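Long-range contacts in L-cysteine S-thiosulfotransferase subunit SoxA (Paracoccus denitrificans, PDB 2C1D), which catalyses, as the diheme subunit of the SoxAX cytochrome complex, the joining of thiosulfate to a cysteine of the carrier protein SoxY in sulfur oxidation: residues G200-F205 / L246-R251; M148-K153 / R251-S256; I18-A23 / S37-R42. All coordinates share one frame; numbering follows the deposited sequence.

Counted from the N terminus, contact 3 comes first: 18-23 meets 37-42, closing a short loop where the middle strand 16-22 of the three-stranded antiparallel sheet meets the chain leaving edge strand 35-36. It is complete before contact 2 opens at 148-153, in the chain between helices 132-143 and 159-170. Contact 1 is nested within contact 2: the 200-205 loop meets the end of helix 239-251, and the next residues, 251-256, turn back to 148-153. Contacts 1 and 2 share Arg-251 and have centres about 8 Å apart. Contacts 1 and 3 touch the same heme c, while contact 2 lies against strand 16-22.

Contact 1 of 3, residues G200-F205 / L246-R251; sequences GQINGF and LYVASR. With HEC (heme c), chain J.
Gln-201 and Val-248 meet mainly through a water rather than by a direct bond. Water 1 donates to Gln-201 OE1 (2.7 Å) and to Val-248 O (2.7 Å), and accepts from Ile-202 N at 3.0 Å; three polar groups of two distant chain parts are thus matched at one point. The direct polar link is weaker: Gln-201 NE2 to Arg-251 O is 3.4 Å with an N-H...O angle of 145°, and the amide nitrogen has a stronger partner in Gln-199 OE1. A second water accepts from Arg-251 NE and gives a weak bond to Gln-201 OE1. With an alanine here, water 1 is likely to lose one of its two acceptors, and Gln-199 OE1 and Arg-251 O their amide donor.

Beside this polar patch lies an apolar one carried by Ile-202. Its CG1 stands between backbone N and carbonyl carbon (chi1 64°), which turns the CG1-CD1 branch to the helix backbone, with CD1 3.6 Å from Ala-249 N. The other branch, CG2, lies 3.4 Å from the heme methyl CMA and 3.9 Å from Val-248 CG1, the two side chains crossing at about a right angle. Val-248 CG1 in turn rests on the carbonyl O of Gly-200. That glycine has positive phi (58°), and the loop runs so close to the macrocycle, whose iron is bound by His-184, that a CB there would be crowded by heme atom C4A.

Phe-222 of helix 218-223 touches both Ile-202 and Val-248, while Leu-246 and Tyr-247, pointing away from the loop, pack on helix 159-170. Arg-251 pairs with Glu-185 in a salt bridge and meets Tyr-169 and Tyr-170 of helix 159-170, so helix 239-251 passes between loop 200-205 and helix 159-170.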
loop_
_atom_site.group_PDB
_atom_site.type_symbol
_atom_site.label_atom_id
_atom_site.label_comp_id
_atom_site.label_asym_id
_atom_site.label_seq_id
_atom_site.Cartn_x
_atom_site.Cartn_y
_atom_site.Cartn_z
ATOM N N GLY A 200 -5.733 2.815 3.008
ATOM C CA GLY A 200 -4.320 3.096 2.815
ATOM C C GLY A 200 -3.960 4.490 3.270
ATOM O O GLY A 200 -3.282 5.216 2.542
ATOM N N GLN A 201 -4.419 4.852 4.459
ATOM C CA GLN A 201 -4.127 6.147 5.048
ATOM C C GLN A 201 -2.772 6.103 5.762
ATOM O O GLN A 201 -2.332 5.037 6.196
ATOM C CB GLN A 201 -5.243 6.574 6.011
ATOM C CG GLN A 201 -6.707 6.548 5.435
ATOM C CD GLN A 201 -7.074 7.780 4.623
ATOM O OE1 GLN A 201 -6.190 8.543 4.241
ATOM N NE2 GLN A 201 -8.391 7.982 4.349
ATOM N N ILE A 202 -2.148 7.268 5.891
ATOM C CA ILE A 202 -0.860 7.419 6.572
ATOM C C ILE A 202 -0.936 8.308 7.809
ATOM O O ILE A 202 0.091 8.678 8.355
ATOM C CB ILE A 202 0.281 7.907 5.611
ATOM C CG1 ILE A 202 0.033 9.304 5.052
ATOM C CG2 ILE A 202 0.460 6.933 4.461
ATOM C CD1 ILE A 202 1.225 9.840 4.286
ATOM N N ASN A 203 -2.142 8.595 8.299
ATOM C CA ASN A 203 -2.282 9.367 9.535
ATOM C C ASN A 203 -1.694 8.662 10.762
ATOM O O ASN A 203 -1.478 9.302 11.788
ATOM C CB ASN A 203 -3.742 9.711 9.824
ATOM C CG ASN A 203 -4.542 8.511 10.278
ATOM O OD1 ASN A 203 -5.070 8.460 11.426
ATOM N ND2 ASN A 203 -4.658 7.543 9.406
ATOM N N GLY A 204 -1.460 7.362 10.653
ATOM C CA GLY A 204 -0.932 6.549 11.734
ATOM C C GLY A 204 0.581 6.319 11.703
ATOM O O GLY A 204 1.122 5.710 12.623
ATOM N N PHE A 205 1.267 6.795 10.663
ATOM C CA PHE A 205 2.715 6.580 10.535
ATOM C C PHE A 205 3.490 7.599 11.380
ATOM O O PHE A 205 2.979 8.689 11.648
ATOM C CB PHE A 205 3.146 6.650 9.057
ATOM C CG PHE A 205 2.885 5.370 8.298
ATOM C CD1 PHE A 205 1.617 5.064 7.861
ATOM C CD2 PHE A 205 3.909 4.497 8.005
ATOM C CE1 PHE A 205 1.354 3.893 7.172
ATOM C CE2 PHE A 205 3.663 3.310 7.323
ATOM C CZ PHE A 205 2.347 3.021 6.898
ATOM N N LEU A 246 2.560 13.720 0.251
ATOM C CA LEU A 246 1.718 14.921 0.383
ATOM C C LEU A 246 0.282 14.620 0.004
ATOM O O LEU A 246 -0.655 14.964 0.735
ATOM C CB LEU A 246 2.247 16.061 -0.508
ATOM C CG LEU A 246 1.407 17.343 -0.659
ATOM C CD1 LEU A 246 1.301 18.140 0.661
ATOM C CD2 LEU A 246 1.986 18.219 -1.756
ATOM N N TYR A 247 0.119 13.953 -1.127
ATOM C CA TYR A 247 -1.197 13.638 -1.620
ATOM C C TYR A 247 -1.924 12.647 -0.680
ATOM O O TYR A 247 -3.075 12.867 -0.315
ATOM C CB TYR A 247 -1.143 13.114 -3.053
ATOM C CG TYR A 247 -2.500 12.748 -3.522
ATOM C CD1 TYR A 247 -3.425 13.735 -3.850
ATOM C CD2 TYR A 247 -2.893 11.422 -3.589
ATOM C CE1 TYR A 247 -4.715 13.400 -4.260
ATOM C CE2 TYR A 247 -4.175 11.085 -3.972
ATOM C CZ TYR A 247 -5.080 12.082 -4.307
ATOM O OH TYR A 247 -6.363 11.727 -4.677
ATOM N N VAL A 248 -1.243 11.577 -0.282
ATOM C CA VAL A 248 -1.866 10.523 0.531
ATOM C C VAL A 248 -2.162 11.061 1.934
ATOM O O VAL A 248 -3.225 10.807 2.473
ATOM C CB VAL A 248 -1.013 9.236 0.577
ATOM C CG1 VAL A 248 -1.645 8.156 1.474
ATOM C CG2 VAL A 248 -0.864 8.662 -0.818
ATOM N N ALA A 249 -1.251 11.842 2.503
ATOM C CA ALA A 249 -1.520 12.504 3.770
ATOM C C ALA A 249 -2.854 13.273 3.777
ATOM O O ALA A 249 -3.615 13.206 4.737
ATOM C CB ALA A 249 -0.375 13.453 4.138
ATOM N N SER A 250 -3.096 14.020 2.710
ATOM C CA SER A 250 -4.268 14.882 2.593
ATOM C C SER A 250 -5.541 14.066 2.460
ATOM O O SER A 250 -6.604 14.556 2.820
ATOM C CB SER A 250 -4.116 15.870 1.428
ATOM O OG SER A 250 -4.298 15.248 0.164
ATOM N N ARG A 251 -5.463 12.821 1.962
ATOM C CA ARG A 251 -6.633 11.952 1.919
ATOM C C ARG A 251 -7.168 11.621 3.319
ATOM O O ARG A 251 -8.323 11.230 3.466
ATOM C CB ARG A 251 -6.371 10.657 1.144
ATOM C CG ARG A 251 -6.102 10.865 -0.356
ATOM C CD ARG A 251 -5.603 9.598 -1.036
ATOM N NE ARG A 251 -6.659 8.617 -1.164
ATOM C CZ ARG A 251 -7.545 8.599 -2.155
ATOM N NH1 ARG A 251 -7.485 9.486 -3.146
ATOM N NH2 ARG A 251 -8.462 7.645 -2.180
HETATM FE FE HEC J . -1.342 -0.468 -0.119
HETATM C CHA HEC J . -1.365 -1.187 3.221
HETATM C CHB HEC J . -0.509 2.801 0.677
HETATM C CHC HEC J . -1.155 0.266 -3.409
HETATM C CHD HEC J . -2.642 -3.516 -0.866
HETATM N NA HEC J . -1.005 0.612 1.652
HETATM C C1A HEC J . -1.071 0.104 2.916
HETATM C C2A HEC J . -0.799 1.168 3.844
HETATM C C3A HEC J . -0.555 2.281 3.118
HETATM C C4A HEC J . -0.690 1.945 1.729
HETATM C CMA HEC J . -0.195 3.675 3.627
HETATM C CAA HEC J . -0.783 1.050 5.388
HETATM C CBA HEC J . -2.117 1.580 5.941
HETATM C CGA HEC J . -2.133 1.559 7.465
HETATM O O1A HEC J . -3.166 1.965 8.043
HETATM O O2A HEC J . -1.125 1.117 8.111
HETATM N NB HEC J . -0.923 1.178 -1.144
HETATM C C1B HEC J . -0.551 2.420 -0.652
HETATM C C2B HEC J . -0.155 3.244 -1.750
HETATM C C3B HEC J . -0.345 2.562 -2.874
HETATM C C4B HEC J . -0.797 1.247 -2.513
HETATM C CMB HEC J . 0.289 4.703 -1.619
HETATM C CAB HEC J . -0.056 3.059 -4.307
HETATM C CBB HEC J . 1.265 3.384 -4.459
HETATM N NC HEC J . -1.828 -1.456 -1.842
HETATM C C1C HEC J . -1.694 -0.956 -3.099
HETATM C C2C HEC J . -2.103 -1.967 -4.056
HETATM C C3C HEC J . -2.528 -3.033 -3.351
HETATM C C4C HEC J . -2.358 -2.696 -1.943
HETATM C CMC HEC J . -2.046 -1.723 -5.580
HETATM C CAC HEC J . -3.116 -4.423 -3.773
HETATM C CBC HEC J . -2.661 -5.166 -4.791
HETATM N ND HEC J . -1.888 -2.060 0.969
HETATM C C1D HEC J . -2.406 -3.248 0.447
HETATM C C2D HEC J . -2.654 -4.187 1.523
HETATM C C3D HEC J . -2.243 -3.462 2.781
HETATM C C4D HEC J . -1.788 -2.161 2.347
HETATM C CMD HEC J . -3.212 -5.619 1.434
HETATM C CAD HEC J . -2.339 -3.972 4.240
HETATM C CBD HEC J . -3.809 -3.853 4.685
HETATM C CGD HEC J . -4.251 -2.416 4.880
HETATM O O1D HEC J . -4.794 -1.767 3.959
HETATM O O2D HEC J . -4.084 -1.867 5.972
HETATM O O HOH W 1 -3.780 9.570 4.800
HETATM O O HOH W 2 -6.220 7.160 1.241
#

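Contact 2 of 3, residues M148-K153 / R251-S256; sequences MAVNVK and RGNGLS
Asn-253 turns its side-chain amide on to the backbone of Val-152 and uses both ends of it. OD1 accepts from Val-152 N at 2.9 Å, a nearly straight bond (167°) although the donor is tilted 32° from the carbonyl plane of the amide. ND2 donates a hydrogen bond to Val-152 O at 3.0 Å; here the donor lies in the plane of the backbone carbonyl, on a lone pair, and the acceptor lies close to the amide plane. Two bonds to one residue fix the rotation of the amide. With CG anti to its own carbonyl carbon (chi1 -87°), the side chain is carried across to the 148-153 chain.

Val-150 crosses Asn-253 at about a right angle. Its CG1 presses against Asn-253 OD1 (3.3 Å), and its CG2 comes equally near to Leu-255 O. Its backbone is held as well: Val-150 N donates to Leu-255 O at 2.8 Å, and Val-150 O accepts from Gly-254 N at 3.0 Å.

The partner is a type II beta turn, Gly-252 to Leu-255, closed by Leu-255 N on Gly-252 O. At Gly-254, where phi is positive, a CB would collide with the carbonyl O of Asn-253. Beyond the turn the two chains run antiparallel through a single beta bridge, Ala-149 with Ser-256, accompanied by a CA-H...O contact from Ser-256 CA to Met-148 O (3.3 Å). In this diheme protein with two cytochrome c-type domains, the pairing joins the chain between helices 132-143 and 159-170 to the loop leaving helix 239-251.

Val-152 also packs on Leu-246, Ala-249 and Ser-250 of that helix. On the strand 16-22 side, Leu-255 touches Thr-22 and Ser-256 OG hydrogen-bonds to Val-19 N.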
loop_
_atom_site.group_PDB
_atom_site.type_symbol
_atom_site.label_atom_id
_atom_site.label_comp_id
_atom_site.label_asym_id
_atom_site.label_seq_id
_atom_site.Cartn_x
_atom_site.Cartn_y
_atom_site.Cartn_z
ATOM N N MET A 148 -3.902 15.592 17.411
ATOM C CA MET A 148 -4.192 16.716 16.558
ATOM C C MET A 148 -4.718 16.234 15.230
ATOM O O MET A 148 -4.327 15.160 14.735
ATOM C CB MET A 148 -2.949 17.561 16.357
ATOM C CG MET A 148 -2.466 18.195 17.666
ATOM S SD MET A 148 -0.968 19.121 17.375
ATOM C CE MET A 148 -0.487 19.544 18.961
ATOM N N ALA A 149 -5.621 17.016 14.651
ATOM C CA ALA A 149 -6.161 16.684 13.357
ATOM C C ALA A 149 -5.097 16.870 12.275
ATOM O O ALA A 149 -4.426 17.907 12.217
ATOM C CB ALA A 149 -7.349 17.562 13.051
ATOM N N VAL A 150 -4.914 15.839 11.466
ATOM C CA VAL A 150 -4.184 15.948 10.203
ATOM C C VAL A 150 -4.822 17.087 9.435
ATOM O O VAL A 150 -6.049 17.161 9.279
ATOM C CB VAL A 150 -4.282 14.637 9.360
ATOM C CG1 VAL A 150 -3.732 14.833 7.937
ATOM C CG2 VAL A 150 -3.574 13.486 10.047
ATOM N N ASN A 151 -3.980 17.981 8.976
ATOM C CA ASN A 151 -4.410 19.184 8.310
ATOM C C ASN A 151 -3.317 19.599 7.348
ATOM O O ASN A 151 -2.596 20.559 7.566
ATOM C CB ASN A 151 -4.653 20.298 9.338
ATOM C CG ASN A 151 -5.202 21.558 8.710
ATOM O OD1 ASN A 151 -5.814 21.515 7.647
ATOM N ND2 ASN A 151 -4.967 22.688 9.353
ATOM N N VAL A 152 -3.196 18.871 6.266
ATOM C CA VAL A 152 -2.215 19.250 5.270
ATOM C C VAL A 152 -2.853 20.131 4.197
ATOM O O VAL A 152 -3.952 19.856 3.671
ATOM C CB VAL A 152 -1.371 18.057 4.692
ATOM C CG1 VAL A 152 -1.520 16.796 5.501
ATOM C CG2 VAL A 152 -1.558 17.849 3.225
ATOM N N LYS A 153 -2.133 21.200 3.910
ATOM C CA LYS A 153 -2.480 22.180 2.902
ATOM C C LYS A 153 -2.253 21.619 1.488
ATOM O O LYS A 153 -1.224 21.045 1.192
ATOM C CB LYS A 153 -1.643 23.447 3.149
ATOM C CG LYS A 153 -1.867 24.616 2.163
ATOM C CD LYS A 153 -1.035 25.849 2.607
ATOM C CE LYS A 153 -1.350 27.114 1.809
ATOM N NZ LYS A 153 -1.311 26.862 0.380
ATOM N N ARG A 251 -5.463 12.821 1.962
ATOM C CA ARG A 251 -6.633 11.952 1.919
ATOM C C ARG A 251 -7.168 11.621 3.319
ATOM O O ARG A 251 -8.323 11.230 3.466
ATOM C CB ARG A 251 -6.371 10.657 1.144
ATOM C CG ARG A 251 -6.102 10.865 -0.356
ATOM C CD ARG A 251 -5.603 9.598 -1.036
ATOM N NE ARG A 251 -6.659 8.617 -1.164
ATOM C CZ ARG A 251 -7.545 8.599 -2.155
ATOM N NH1 ARG A 251 -7.485 9.486 -3.146
ATOM N NH2 ARG A 251 -8.462 7.645 -2.180
ATOM N N GLY A 252 -6.344 11.794 4.344
ATOM C CA GLY A 252 -6.798 11.608 5.712
ATOM C C GLY A 252 -6.951 12.883 6.506
ATOM O O GLY A 252 -7.004 12.828 7.731
ATOM N N ASN A 253 -7.026 14.034 5.841
ATOM C CA ASN A 253 -7.297 15.308 6.523
ATOM C C ASN A 253 -8.558 15.194 7.369
ATOM O O ASN A 253 -9.622 14.778 6.862
ATOM C CB ASN A 253 -7.472 16.438 5.504
ATOM C CG ASN A 253 -6.170 17.076 5.108
ATOM O OD1 ASN A 253 -5.140 16.838 5.741
ATOM N ND2 ASN A 253 -6.210 17.930 4.077
ATOM N N GLY A 254 -8.434 15.516 8.657
ATOM C CA GLY A 254 -9.542 15.414 9.599
ATOM C C GLY A 254 -9.368 14.275 10.582
ATOM O O GLY A 254 -9.791 14.372 11.735
ATOM N N LEU A 255 -8.760 13.178 10.142
ATOM C CA LEU A 255 -8.367 12.122 11.073
ATOM C C LEU A 255 -7.274 12.659 11.999
ATOM O O LEU A 255 -6.523 13.572 11.624
ATOM C CB LEU A 255 -7.855 10.890 10.321
ATOM C CG LEU A 255 -8.870 10.145 9.456
ATOM C CD1 LEU A 255 -8.157 9.226 8.492
ATOM C CD2 LEU A 255 -9.859 9.361 10.309
ATOM N N SER A 256 -7.162 12.094 13.194
ATOM C CA SER A 256 -6.087 12.460 14.088
ATOM C C SER A 256 -4.754 11.814 13.702
ATOM O O SER A 256 -4.653 10.673 13.214
ATOM C CB SER A 256 -6.385 12.077 15.552
ATOM O OG SER A 256 -7.594 12.642 16.037
#

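Contact 3 of 3, residues I18-A23 / S37-R42; sequences IVTKTA and SGWHFR. With HEC (heme c), chain J.
Thr-20 joins Ser-37 and His-40 in a buried, mainly polar contact, where strand 16-22 of the antiparallel sheet meets the 3-10 segment 38-41 that follows strand 35-36. The backbone part is a bond from Ser-37 N to Thr-20 O, 2.9 Å long and 161° at the hydrogen. The side-chain part is a hydrogen bond between Thr-20 OG1 and His-40 NE2, 2.8 Å, the hydroxyl lying at the ring's edge near its plane. With OG1 between backbone N and carbonyl carbon (chi1 54°), the hydroxyl faces the imidazole while the methyl CG2 lies 4.2 Å from Trp-39 CE3. Trp-39 CE3 also lies over one face of the His-40 ring, 4.1 Å above its plane.

Ser-37 starts the turn as an ST turn, its OG accepting from Trp-39 N at 3.0 Å; the same OG is hydrogen-bonded to Glu-258 OE2. From there the segment comes up to the heme: Gly-38 CA is 3.4 Å from propionate atom O1A, so close that a CB would clash. Arg-42 NH1 makes a weak bond to the other propionate at O2D.

His-40 ND1 is hydrogen-bonded to Val-3 O; a carbonyl only accepts, so ND1 is very probably protonated. Both ring nitrogens thus have partners, Val-3 and Thr-20, which probably holds the imidazole in this flip. Which way the hydrogen lies between OG1 and NE2 would depend on whether the ring is neutral or charged.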
loop_
_atom_site.group_PDB
_atom_site.type_symbol
_atom_site.label_atom_id
_atom_site.label_comp_id
_atom_site.label_asym_id
_atom_site.label_seq_id
_atom_site.Cartn_x
_atom_site.Cartn_y
_atom_site.Cartn_z
ATOM N N ILE A 18 -8.442 9.757 19.801
ATOM C CA ILE A 18 -8.026 9.695 18.419
ATOM C C ILE A 18 -9.296 9.637 17.535
ATOM O O ILE A 18 -10.125 8.731 17.682
ATOM C CB ILE A 18 -7.143 8.446 18.191
ATOM C CG1 ILE A 18 -5.961 8.408 19.177
ATOM C CG2 ILE A 18 -6.658 8.387 16.733
ATOM C CD1 ILE A 18 -5.005 9.627 19.150
ATOM N N VAL A 19 -9.450 10.616 16.641
ATOM C CA VAL A 19 -10.493 10.556 15.608
ATOM C C VAL A 19 -10.041 9.542 14.564
ATOM O O VAL A 19 -9.053 9.769 13.850
ATOM C CB VAL A 19 -10.759 11.953 14.942
ATOM C CG1 VAL A 19 -11.773 11.838 13.775
ATOM C CG2 VAL A 19 -11.288 12.960 15.962
ATOM N N THR A 20 -10.741 8.424 14.486
ATOM C CA THR A 20 -10.438 7.362 13.518
ATOM C C THR A 20 -11.473 7.217 12.390
ATOM O O THR A 20 -11.341 6.333 11.533
ATOM C CB THR A 20 -10.347 6.022 14.245
ATOM O OG1 THR A 20 -11.542 5.784 15.014
ATOM C CG2 THR A 20 -9.221 6.027 15.268
ATOM N N LYS A 21 -12.506 8.052 12.425
ATOM C CA LYS A 21 -13.605 8.002 11.459
ATOM C C LYS A 21 -14.185 9.412 11.391
ATOM O O LYS A 21 -14.462 10.049 12.416
ATOM C CB LYS A 21 -14.648 6.953 11.888
ATOM C CG LYS A 21 -16.061 7.137 11.312
ATOM C CD LYS A 21 -17.060 6.129 11.924
ATOM C CE LYS A 21 -18.396 6.109 11.125
ATOM N NZ LYS A 21 -19.543 5.577 11.920
ATOM N N THR A 22 -14.299 9.937 10.187
ATOM C CA THR A 22 -14.742 11.306 10.005
ATOM C C THR A 22 -15.128 11.555 8.550
ATOM O O THR A 22 -14.898 10.695 7.680
ATOM C CB THR A 22 -13.649 12.293 10.503
ATOM O OG1 THR A 22 -14.172 13.620 10.600
ATOM C CG2 THR A 22 -12.477 12.413 9.524
ATOM N N ALA A 23 -15.736 12.706 8.295
ATOM C CA ALA A 23 -16.131 13.067 6.941
ATOM C C ALA A 23 -14.876 13.318 6.117
ATOM O O ALA A 23 -13.911 13.885 6.615
ATOM C CB ALA A 23 -17.029 14.317 6.946
ATOM N N SER A 37 -9.210 5.574 9.709
ATOM C CA SER A 37 -7.888 5.049 10.004
ATOM C C SER A 37 -7.859 3.567 9.671
ATOM O O SER A 37 -8.881 2.878 9.793
ATOM C CB SER A 37 -7.611 5.207 11.494
ATOM O OG SER A 37 -6.522 4.423 11.916
ATOM N N GLY A 38 -6.684 3.092 9.275
ATOM C CA GLY A 38 -6.394 1.673 9.149
ATOM C C GLY A 38 -6.618 0.831 10.391
ATOM O O GLY A 38 -6.810 -0.374 10.288
ATOM N N TRP A 39 -6.603 1.463 11.570
ATOM C CA TRP A 39 -6.953 0.813 12.824
ATOM C C TRP A 39 -8.312 0.098 12.763
ATOM O O TRP A 39 -8.463 -1.009 13.307
ATOM C CB TRP A 39 -6.961 1.859 13.930
ATOM C CG TRP A 39 -7.174 1.383 15.314
ATOM C CD1 TRP A 39 -6.233 0.889 16.183
ATOM C CD2 TRP A 39 -8.403 1.425 16.041
ATOM N NE1 TRP A 39 -6.812 0.615 17.400
ATOM C CE2 TRP A 39 -8.140 0.941 17.346
ATOM C CE3 TRP A 39 -9.690 1.840 15.736
ATOM C CZ2 TRP A 39 -9.140 0.823 18.331
ATOM C CZ3 TRP A 39 -10.698 1.733 16.732
ATOM C CH2 TRP A 39 -10.396 1.231 18.010
ATOM N N HIS A 40 -9.269 0.716 12.092
ATOM C CA HIS A 40 -10.611 0.165 11.968
ATOM C C HIS A 40 -10.672 -1.160 11.219
ATOM O O HIS A 40 -11.641 -1.884 11.367
ATOM C CB HIS A 40 -11.571 1.169 11.290
ATOM C CG HIS A 40 -12.215 2.107 12.252
ATOM N ND1 HIS A 40 -13.272 1.736 13.056
ATOM C CD2 HIS A 40 -11.923 3.389 12.577
ATOM C CE1 HIS A 40 -13.603 2.750 13.837
ATOM N NE2 HIS A 40 -12.799 3.763 13.574
ATOM N N PHE A 41 -9.670 -1.462 10.405
ATOM C CA PHE A 41 -9.656 -2.690 9.607
ATOM C C PHE A 41 -8.804 -3.789 10.234
ATOM O O PHE A 41 -8.608 -4.850 9.641
ATOM C CB PHE A 41 -9.130 -2.354 8.211
ATOM C CG PHE A 41 -9.947 -1.321 7.503
ATOM C CD1 PHE A 41 -9.712 0.018 7.705
ATOM C CD2 PHE A 41 -10.955 -1.692 6.624
ATOM C CE1 PHE A 41 -10.472 0.969 7.071
ATOM C CE2 PHE A 41 -11.709 -0.735 5.969
ATOM C CZ PHE A 41 -11.484 0.582 6.200
ATOM N N ARG A 42 -8.293 -3.556 11.437
ATOM C CA ARG A 42 -7.484 -4.566 12.095
ATOM C C ARG A 42 -8.336 -5.423 13.031
ATOM O O ARG A 42 -9.418 -5.003 13.426
ATOM C CB ARG A 42 -6.342 -3.883 12.853
ATOM C CG ARG A 42 -5.583 -2.855 12.024
ATOM C CD ARG A 42 -4.563 -3.435 11.072
ATOM N NE ARG A 42 -5.107 -4.242 9.971
ATOM C CZ ARG A 42 -5.403 -3.789 8.757
ATOM N NH1 ARG A 42 -5.288 -2.501 8.466
ATOM N NH2 ARG A 42 -5.822 -4.632 7.815
HETATM FE FE HEC J . -1.342 -0.468 -0.119
HETATM C CHA HEC J . -1.365 -1.187 3.221
HETATM C CHB HEC J . -0.509 2.801 0.677
HETATM C CHC HEC J . -1.155 0.266 -3.409
HETATM C CHD HEC J . -2.642 -3.516 -0.866
HETATM N NA HEC J . -1.005 0.612 1.652
HETATM C C1A HEC J . -1.071 0.104 2.916
HETATM C C2A HEC J . -0.799 1.168 3.844
HETATM C C3A HEC J . -0.555 2.281 3.118
HETATM C C4A HEC J . -0.690 1.945 1.729
HETATM C CMA HEC J . -0.195 3.675 3.627
HETATM C CAA HEC J . -0.783 1.050 5.388
HETATM C CBA HEC J . -2.117 1.580 5.941
HETATM C CGA HEC J . -2.133 1.559 7.465
HETATM O O1A HEC J . -3.166 1.965 8.043
HETATM O O2A HEC J . -1.125 1.117 8.111
HETATM N NB HEC J . -0.923 1.178 -1.144
HETATM C C1B HEC J . -0.551 2.420 -0.652
HETATM C C2B HEC J . -0.155 3.244 -1.750
HETATM C C3B HEC J . -0.345 2.562 -2.874
HETATM C C4B HEC J . -0.797 1.247 -2.513
HETATM C CMB HEC J . 0.289 4.703 -1.619
HETATM C CAB HEC J . -0.056 3.059 -4.307
HETATM C CBB HEC J . 1.265 3.384 -4.459
HETATM N NC HEC J . -1.828 -1.456 -1.842
HETATM C C1C HEC J . -1.694 -0.956 -3.099
HETATM C C2C HEC J . -2.103 -1.967 -4.056
HETATM C C3C HEC J . -2.528 -3.033 -3.351
HETATM C C4C HEC J . -2.358 -2.696 -1.943
HETATM C CMC HEC J . -2.046 -1.723 -5.580
HETATM C CAC HEC J . -3.116 -4.423 -3.773
HETATM C CBC HEC J . -2.661 -5.166 -4.791
HETATM N ND HEC J . -1.888 -2.060 0.969
HETATM C C1D HEC J . -2.406 -3.248 0.447
HETATM C C2D HEC J . -2.654 -4.187 1.523
HETATM C C3D HEC J . -2.243 -3.462 2.781
HETATM C C4D HEC J . -1.788 -2.161 2.347
HETATM C CMD HEC J . -3.212 -5.619 1.434
HETATM C CAD HEC J . -2.339 -3.972 4.240
HETATM C CBD HEC J . -3.809 -3.853 4.685
HETATM C CGD HEC J . -4.251 -2.416 4.880
HETATM O O1D HEC J . -4.794 -1.767 3.959
HETATM O O2D HEC J . -4.084 -1.867 5.972
#